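PDB 4JJJ: cellulose 1,4-beta-cellobiosidase from Thermobifida fusca, which probably hydrolyses beta-1,4-linked cellulose chains to release cellobiose, this chain being the glycoside hydrolase family 48 catalytic domain of a longer cellulase. Local coordinates for residues Gly500-Lys514 and Glu625-Phe637. The protein carries 1 engineered substitution. Numbering follows the deposited sequence.
With ZN (zinc ion), chain S.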
ATOM      1  N   GLY A 500      -3.525  14.823  -3.897  1.00  5.67           N
ATOM      2  CA  GLY A 500      -3.495  13.428  -4.362  1.00  4.85           C
ATOM      3  C   GLY A 500      -4.919  12.877  -4.371  1.00  4.81           C
ATOM      4  O   GLY A 500      -5.402  12.256  -5.349  1.00  4.94           O
ATOM      5  N   VAL A 501      -5.607  13.075  -3.258  1.00  5.44           N
ATOM      6  CA  VAL A 501      -6.978  12.615  -3.101  1.00  5.64           C
ATOM      7  C   VAL A 501      -7.852  13.334  -4.145  1.00  5.25           C
ATOM      8  O   VAL A 501      -8.702  12.746  -4.753  1.00  5.80           O
ATOM      9  CB  VAL A 501      -7.492  12.919  -1.668  1.00  5.85           C
ATOM     10  CG1 VAL A 501      -9.016  12.721  -1.609  1.00  6.58           C
ATOM     11  CG2 VAL A 501      -6.753  12.073  -0.692  1.00  6.58           C
ATOM     12  N   THR A 502      -7.615  14.610  -4.308  1.00  5.30           N
ATOM     13  CA  THR A 502      -8.333  15.426  -5.277  1.00  5.60           C
ATOM     14  C   THR A 502      -8.214  14.829  -6.672  1.00  5.15           C
ATOM     15  O   THR A 502      -9.190  14.688  -7.376  1.00  5.38           O
ATOM     16  CB  THR A 502      -7.924  16.904  -5.205  1.00  5.55           C
ATOM     17  OG1 THR A 502      -8.224  17.394  -3.878  1.00  6.38           O
ATOM     18  CG2 THR A 502      -8.656  17.745  -6.256  1.00  6.17           C
ATOM     19  N   ALA A 503      -7.005  14.533  -7.092  1.00  5.52           N
ATOM     20  CA  ALA A 503      -6.783  14.011  -8.447  1.00  5.27           C
ATOM     21  C   ALA A 503      -7.454  12.657  -8.646  1.00  5.54           C
ATOM     22  O   ALA A 503      -8.044  12.425  -9.688  1.00  5.56           O
ATOM     23  CB  ALA A 503      -5.309  13.997  -8.688  1.00  5.88           C
ATOM     24  N   ALA A 504      -7.399  11.781  -7.628  1.00  5.49           N
ATOM     25  CA  ALA A 504      -8.036  10.495  -7.745  1.00  5.83           C
ATOM     26  C   ALA A 504      -9.551  10.667  -7.785  1.00  5.89           C
ATOM     27  O   ALA A 504     -10.257   9.925  -8.496  1.00  5.38           O
ATOM     28  CB  ALA A 504      -7.606   9.608  -6.564  1.00  6.53           C
ATOM     29  N   LEU A 505     -10.107  11.606  -7.034  1.00  5.28           N
ATOM     30  CA  LEU A 505     -11.535  11.870  -7.062  1.00  5.22           C
ATOM     31  C   LEU A 505     -11.931  12.385  -8.466  1.00  5.53           C
ATOM     32  O   LEU A 505     -12.895  11.904  -9.056  1.00  6.48           O
ATOM     33  CB  LEU A 505     -11.902  12.862  -5.963  1.00  5.80           C
ATOM     34  CG  LEU A 505     -13.372  13.288  -5.934  1.00  5.97           C
ATOM     35  CD1 LEU A 505     -14.272  12.071  -5.815  1.00  6.35           C
ATOM     36  CD2 LEU A 505     -13.553  14.305  -4.816  1.00  6.85           C
ATOM     37  N   ALA A 506     -11.169  13.308  -9.007  1.00  5.21           N
ATOM     38  CA  ALA A 506     -11.428  13.846 -10.322  1.00  5.55           C
ATOM     39  C   ALA A 506     -11.426  12.695 -11.343  1.00  5.41           C
ATOM     40  O   ALA A 506     -12.333  12.641 -12.222  1.00  5.87           O
ATOM     41  CB  ALA A 506     -10.426  14.843 -10.723  1.00  5.78           C
ATOM     42  N   LYS A 507     -10.440  11.773 -11.279  1.00  5.03           N
ATOM     43  CA  LYS A 507     -10.417  10.669 -12.231  1.00  5.35           C
ATOM     44  C   LYS A 507     -11.619   9.765 -12.089  1.00  5.74           C
ATOM     45  O   LYS A 507     -12.207   9.300 -13.084  1.00  5.70           O
ATOM     46  CB  LYS A 507      -9.130   9.938 -12.133  1.00  5.05           C
ATOM     47  CG  LYS A 507      -7.934  10.664 -12.754  1.00  5.39           C
ATOM     48  CD  LYS A 507      -6.695   9.852 -12.726  1.00  6.00           C
ATOM     49  CE  LYS A 507      -6.052   9.769 -11.334  1.00  6.43           C
ATOM     50  NZ  LYS A 507      -5.154   8.550 -11.199  1.00  7.93           N
ATOM     51  N   THR A 508     -11.923   9.414 -10.849  1.00  5.83           N
ATOM     52  CA  THR A 508     -13.039   8.541 -10.617  1.00  5.95           C
ATOM     53  C   THR A 508     -14.284   9.082 -11.298  1.00  6.50           C
ATOM     54  O   THR A 508     -15.011   8.342 -11.990  1.00  6.83           O
ATOM     55  CB  THR A 508     -13.339   8.428  -9.064  1.00  5.62           C
ATOM     56  OG1 THR A 508     -12.215   7.829  -8.462  1.00  5.13           O
ATOM     57  CG2 THR A 508     -14.461   7.506  -8.759  1.00  6.51           C
ATOM     58  N   LEU A 509     -14.508  10.349 -11.108  1.00  6.25           N
ATOM     59  CA  LEU A 509     -15.671  11.033 -11.670  1.00  6.51           C
ATOM     60  C   LEU A 509     -15.638  11.098 -13.222  1.00  6.60           C
ATOM     61  O   LEU A 509     -16.661  10.900 -13.864  1.00  6.62           O
ATOM     62  CB  LEU A 509     -15.801  12.455 -11.067  1.00  6.81           C
ATOM     63  CG  LEU A 509     -16.142  12.448  -9.540  1.00  7.12           C
ATOM     64  CD1 LEU A 509     -16.092  13.830  -8.959  1.00  8.39           C
ATOM     65  CD2 LEU A 509     -17.480  11.825  -9.285  1.00  8.32           C
ATOM     66  N   MET A 510     -14.476  11.322 -13.773  1.00  6.88           N
ATOM     67  CA  MET A 510     -14.309  11.380 -15.237  1.00  6.17           C
ATOM     68  C   MET A 510     -14.575  10.022 -15.888  1.00  6.86           C
ATOM     69  O   MET A 510     -15.323   9.992 -16.881  1.00  6.66           O
ATOM     70  CB  MET A 510     -12.913  11.873 -15.585  1.00  7.13           C
ATOM     71  CG  MET A 510     -12.807  13.411 -15.449  1.00  7.68           C
ATOM     72  SD  MET A 510     -11.271  14.043 -16.146  1.00  9.58           S
ATOM     73  CE  MET A 510      -9.991  13.215 -15.200  1.00  9.43           C
ATOM     74  N   TYR A 511     -13.975   8.948 -15.382  1.00  6.23           N
ATOM     75  CA  TYR A 511     -14.204   7.602 -15.972  1.00  6.51           C
ATOM     76  C   TYR A 511     -15.660   7.287 -15.903  1.00  6.99           C
ATOM     77  O   TYR A 511     -16.276   6.710 -16.856  1.00  7.73           O
ATOM     78  CB  TYR A 511     -13.311   6.550 -15.289  1.00  6.11           C
ATOM     79  CG  TYR A 511     -11.869   6.634 -15.673  1.00  5.96           C
ATOM     80  CD1 TYR A 511     -10.938   7.111 -14.783  1.00  6.23           C
ATOM     81  CD2 TYR A 511     -11.420   6.162 -16.899  1.00  6.30           C
ATOM     82  CE1 TYR A 511      -9.600   7.143 -15.161  1.00  7.52           C
ATOM     83  CE2 TYR A 511     -10.115   6.198 -17.310  1.00  6.76           C
ATOM     84  CZ  TYR A 511      -9.176   6.730 -16.467  1.00  7.18           C
ATOM     85  OH  TYR A 511      -7.840   6.764 -16.732  1.00  7.86           O
ATOM     86  N   TYR A 512     -16.277   7.548 -14.733  1.00  7.52           N
ATOM     87  CA  TYR A 512     -17.702   7.287 -14.583  1.00  6.86           C
ATOM     88  C   TYR A 512     -18.567   8.114 -15.527  1.00  7.90           C
ATOM     89  O   TYR A 512     -19.514   7.596 -16.150  1.00  8.10           O
ATOM     90  CB  TYR A 512     -18.112   7.599 -13.162  1.00  7.10           C
ATOM     91  CG  TYR A 512     -19.613   7.484 -12.905  1.00  7.00           C
ATOM     92  CD1 TYR A 512     -20.267   6.230 -12.848  1.00  7.65           C
ATOM     93  CD2 TYR A 512     -20.330   8.630 -12.659  1.00  7.64           C
ATOM     94  CE1 TYR A 512     -21.668   6.139 -12.576  1.00  8.01           C
ATOM     95  CE2 TYR A 512     -21.720   8.536 -12.435  1.00  7.74           C
ATOM     96  CZ  TYR A 512     -22.333   7.308 -12.367  1.00  8.80           C
ATOM     97  OH  TYR A 512     -23.640   7.259 -12.048  1.00 10.27           O
ATOM     98  N   ALA A 513     -18.216   9.373 -15.647  1.00  7.66           N
ATOM     99  CA  ALA A 513     -18.961  10.250 -16.560  1.00  8.75           C
ATOM    100  C   ALA A 513     -18.844   9.835 -17.986  1.00 10.32           C
ATOM    101  O   ALA A 513     -19.838   9.941 -18.715  1.00  9.24           O
ATOM    102  CB  ALA A 513     -18.469  11.681 -16.403  1.00  9.13           C
ATOM    103  N   LYS A 514     -17.657   9.436 -18.386  1.00  9.78           N
ATOM    104  CA  LYS A 514     -17.411   9.056 -19.786  1.00 10.71           C
ATOM    105  C   LYS A 514     -18.387   7.947 -20.186  1.00 12.13           C
ATOM    106  O   LYS A 514     -19.008   8.061 -21.268  1.00 11.70           O
ATOM    107  CB  LYS A 514     -15.992   8.669 -20.016  1.00 12.05           C
ATOM    108  CG  LYS A 514     -15.683   8.248 -21.467  1.00 13.27           C
ATOM    109  CD  LYS A 514     -15.858   9.392 -22.401  1.00 14.93           C
ATOM    110  CE  LYS A 514     -15.594   8.934 -23.829  1.00 20.76           C
ATOM    111  NZ  LYS A 514     -15.584  10.121 -24.704  1.00 21.52           N
ATOM    112  N   GLU A 625      -0.412  11.469  -9.389  1.00  5.24           N
ATOM    113  CA  GLU A 625      -1.866  11.345  -9.430  1.00  5.53           C
ATOM    114  C   GLU A 625      -2.431  12.508 -10.207  1.00  5.39           C
ATOM    115  O   GLU A 625      -3.237  12.389 -11.126  1.00  5.05           O
ATOM    116  CB  GLU A 625      -2.447  11.268  -7.992  1.00  6.58           C
ATOM    117  CG  GLU A 625      -3.829  10.727  -7.978  1.00  7.94           C
ATOM    118  CD  GLU A 625      -3.870   9.239  -7.714  1.00  7.67           C
ATOM    119  OE1 GLU A 625      -4.217   8.477  -8.600  1.00  9.04           O
ATOM    120  OE2 GLU A 625      -3.499   8.757  -6.614  1.00  7.35           O
ATOM    121  N   ILE A 626      -1.916  13.712  -9.894  1.00  5.20           N
ATOM    122  CA  ILE A 626      -2.323  14.917 -10.600  1.00  5.12           C
ATOM    123  C   ILE A 626      -2.016  14.831 -12.133  1.00  5.81           C
ATOM    124  O   ILE A 626      -2.868  15.174 -12.963  1.00  6.38           O
ATOM    125  CB  ILE A 626      -1.705  16.205  -9.973  1.00  5.58           C
ATOM    126  CG1 ILE A 626      -2.172  16.388  -8.531  1.00  5.37           C
ATOM    127  CG2 ILE A 626      -2.051  17.394 -10.807  1.00  5.70           C
ATOM    128  CD1 ILE A 626      -1.255  17.390  -7.790  1.00  5.55           C
ATOM    129  N   ALA A 627      -0.762  14.555 -12.444  1.00  5.76           N
ATOM    130  CA  ALA A 627      -0.373  14.392 -13.850  1.00  5.51           C
ATOM    131  C   ALA A 627      -1.329  13.445 -14.549  1.00  5.50           C
ATOM    132  O   ALA A 627      -1.738  13.711 -15.643  1.00  5.10           O
ATOM    133  CB  ALA A 627       1.029  13.869 -13.973  1.00  5.67           C
ATOM    134  N   THR A 628      -1.610  12.296 -13.945  1.00  5.40           N
ATOM    135  CA  THR A 628      -2.495  11.272 -14.580  1.00  5.23           C
ATOM    136  C   THR A 628      -3.918  11.825 -14.714  1.00  5.60           C
ATOM    137  O   THR A 628      -4.592  11.439 -15.686  1.00  6.56           O
ATOM    138  CB  THR A 628      -2.472   9.941 -13.873  1.00  5.36           C
ATOM    139  OG1 THR A 628      -3.180   9.984 -12.584  1.00  5.69           O
ATOM    140  CG2 THR A 628      -1.064   9.434 -13.780  1.00  6.44           C
ATOM    141  N   ALA A 629      -4.386  12.694 -13.847  1.00  5.98           N
ATOM    142  CA  ALA A 629      -5.734  13.255 -13.934  1.00  5.64           C
ATOM    143  C   ALA A 629      -5.819  14.176 -15.164  1.00  6.88           C
ATOM    144  O   ALA A 629      -6.779  14.165 -15.889  1.00  7.57           O
ATOM    145  CB  ALA A 629      -6.125  13.994 -12.627  1.00  6.42           C
ATOM    146  N   PHE A 630      -4.794  14.980 -15.341  1.00  6.82           N
ATOM    147  CA  PHE A 630      -4.728  15.829 -16.542  1.00  6.74           C
ATOM    148  C   PHE A 630      -4.676  15.021 -17.816  1.00  7.54           C
ATOM    149  O   PHE A 630      -5.434  15.314 -18.776  1.00  6.98           O
ATOM    150  CB  PHE A 630      -3.532  16.770 -16.492  1.00  7.20           C
ATOM    151  CG  PHE A 630      -3.542  17.745 -15.329  1.00  7.07           C
ATOM    152  CD1 PHE A 630      -4.737  18.237 -14.723  1.00  7.57           C
ATOM    153  CD2 PHE A 630      -2.335  18.298 -14.930  1.00  7.20           C
ATOM    154  CE1 PHE A 630      -4.677  19.192 -13.685  1.00  7.73           C
ATOM    155  CE2 PHE A 630      -2.268  19.228 -13.875  1.00  7.65           C
ATOM    156  CZ  PHE A 630      -3.406  19.725 -13.308  1.00  7.59           C
ATOM    157  N   ALA A 631      -3.794  14.033 -17.806  1.00  7.02           N
ATOM    158  CA  ALA A 631      -3.720  13.127 -18.980  1.00  7.33           C
ATOM    159  C   ALA A 631      -5.014  12.383 -19.239  1.00  8.11           C
ATOM    160  O   ALA A 631      -5.396  12.201 -20.395  1.00  8.37           O
ATOM    161  CB  ALA A 631      -2.574  12.214 -18.888  1.00  7.39           C
ATOM    162  N   ALA A 632      -5.697  11.881 -18.185  1.00  7.60           N
ATOM    163  CA  ALA A 632      -6.952  11.176 -18.339  1.00  8.64           C
ATOM    164  C   ALA A 632      -7.980  12.074 -18.972  1.00  8.29           C
ATOM    165  O   ALA A 632      -8.858  11.614 -19.723  1.00  8.10           O
ATOM    166  CB  ALA A 632      -7.456  10.607 -17.041  1.00  9.24           C
ATOM    167  N   HIS A 633      -7.988  13.336 -18.595  1.00  8.81           N
ATOM    168  CA  HIS A 633      -8.994  14.249 -19.140  1.00  9.85           C
ATOM    169  C   HIS A 633      -8.917  14.214 -20.677  1.00 11.77           C
ATOM    170  O   HIS A 633      -9.924  14.092 -21.334  1.00 10.43           O
ATOM    171  CB  HIS A 633      -8.870  15.692 -18.621  1.00 10.27           C
ATOM    172  CG  HIS A 633      -9.827  16.644 -19.319  1.00  9.79           C
ATOM    173  ND1 HIS A 633      -9.634  17.066 -20.618  1.00 13.63           N
ATOM    174  CD2 HIS A 633     -10.975  17.208 -18.906  1.00 12.13           C
ATOM    175  CE1 HIS A 633     -10.639  17.840 -20.967  1.00 12.60           C
ATOM    176  NE2 HIS A 633     -11.453  17.936 -19.945  1.00 13.13           N
ATOM    177  N   ASP A 634      -7.728  14.355 -21.244  1.00 13.96           N
ATOM    178  CA  ASP A 634      -7.678  14.388 -22.707  1.00 15.30           C
ATOM    179  C   ASP A 634      -7.880  13.023 -23.359  1.00 13.65           C
ATOM    180  O   ASP A 634      -8.457  12.912 -24.408  1.00 14.06           O
ATOM    181  CB  ASP A 634      -6.449  15.098 -23.197  1.00 17.84           C
ATOM    182  CG  ASP A 634      -6.676  16.662 -23.248  1.00 21.50           C
ATOM    183  OD1 ASP A 634      -7.668  17.200 -22.610  1.00 20.50           O
ATOM    184  OD2 ASP A 634      -5.876  17.293 -23.985  1.00 23.46           O
ATOM    185  N   GLU A 635      -7.452  11.940 -22.680  1.00 11.85           N
ATOM    186  CA  GLU A 635      -7.726  10.570 -23.090  1.00 10.92           C
ATOM    187  C   GLU A 635      -9.220  10.351 -23.246  1.00 11.51           C
ATOM    188  O   GLU A 635      -9.682   9.722 -24.267  1.00 12.45           O
ATOM    189  CB  GLU A 635      -7.190   9.630 -22.007  1.00 10.82           C
ATOM    190  CG  GLU A 635      -7.513   8.141 -22.234  1.00 10.83           C
ATOM    191  CD  GLU A 635      -6.903   7.245 -21.128  1.00 11.34           C
ATOM    192  OE1 GLU A 635      -6.419   7.817 -20.101  1.00 12.08           O
ATOM    193  OE2 GLU A 635      -7.113   6.008 -21.214  1.00 14.46           O
ATOM    194  N   LEU A 636      -9.997  10.847 -22.306  1.00 10.17           N
ATOM    195  CA  LEU A 636     -11.438  10.579 -22.224  1.00 10.92           C
ATOM    196  C   LEU A 636     -12.254  11.591 -23.013  1.00 12.94           C
ATOM    197  O   LEU A 636     -13.275  11.196 -23.575  1.00 13.92           O
ATOM    198  CB  LEU A 636     -11.929  10.627 -20.772  1.00  9.29           C
ATOM    199  CG  LEU A 636     -11.302   9.524 -19.924  1.00  9.37           C
ATOM    200  CD1 LEU A 636     -11.628   9.713 -18.491  1.00  8.91           C
ATOM    201  CD2 LEU A 636     -11.882   8.189 -20.314  1.00 10.44           C
ATOM    202  N   PHE A 637     -11.774  12.860 -23.042  1.00 13.50           N
ATOM    203  CA  PHE A 637     -12.621  13.942 -23.549  1.00 16.97           C
ATOM    204  C   PHE A 637     -11.984  14.718 -24.669  1.00 23.81           C
ATOM    205  O   PHE A 637     -12.691  15.500 -25.305  1.00 28.22           O
ATOM    206  CB  PHE A 637     -13.102  14.833 -22.412  1.00 17.27           C
ATOM    207  CG  PHE A 637     -13.898  14.080 -21.372  1.00 15.19           C
ATOM    208  CD1 PHE A 637     -15.122  13.538 -21.658  1.00 16.17           C
ATOM    209  CD2 PHE A 637     -13.388  13.877 -20.110  1.00 16.02           C
ATOM    210  CE1 PHE A 637     -15.850  12.862 -20.670  1.00 15.72           C
ATOM    211  CE2 PHE A 637     -14.090  13.195 -19.161  1.00 13.88           C
ATOM    212  CZ  PHE A 637     -15.274  12.679 -19.423  1.00 13.21           C
TER
HETATM  213 ZN    ZN S 718     -12.960  19.261 -19.942  1.00 16.65          ZN
HETATM  214  O   HOH W   1      -7.072   5.271 -18.715  1.00 10.31           O
HETATM  215  O   HOH W   2     -12.204  21.163 -20.087  1.00 28.97           O
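Gly500 O lies 3.4 Å from Glu625 CG where segments 500-514 and 625-637, two helices of the (α/α)6 barrel of family 48, run side by side in nearly the same direction, their axes approaching to 8.3 Å at 24°. Next, Ala503 CB lies over the Glu625–Ile626 peptide and against Ala629 CB; Ala503 CA and Ile626 CA are 5.0 Å apart, the shortest CA pair in register, so small residues let the backbones close in.

Lys507 fits as a knob among Glu625, Thr628, Ala629 and Ala632. Its CG packs on Ala629 CA, and the chain bends at chi3 (-75°), which brings NZ to two acceptors: Glu625 OE1, at 2.8 Å in a salt bridge through the anti lone pair, and Thr628 OG1. Glu423 supplies NZ with a second carboxylate, while Tyr55 and Trp420 hold Glu625 OE2. A methionine in place of Lys507 would probably leave the buried Glu625 carboxylate, and that of Glu423, without their shared cationic mate.

Met510 forms another knob: SD rests 3.8 Å from His633 CB and meets the Phe637 ring at its edge, a Met-aromatic contact. His633 NE2 binds zinc together with Glu526. One face of the Tyr511 ring receives Leu636 CD1, 4.1 Å from the centroid, a CH-pi contact; a water bridges Tyr511 OH and Glu635 OE2, and the Glu635 carboxylate is also hydrogen-bonded to Tyr62 and Trp239. Finally, Lys514 NZ donates to Leu636 O at 2.8 Å, with a C=O...N angle of 175°.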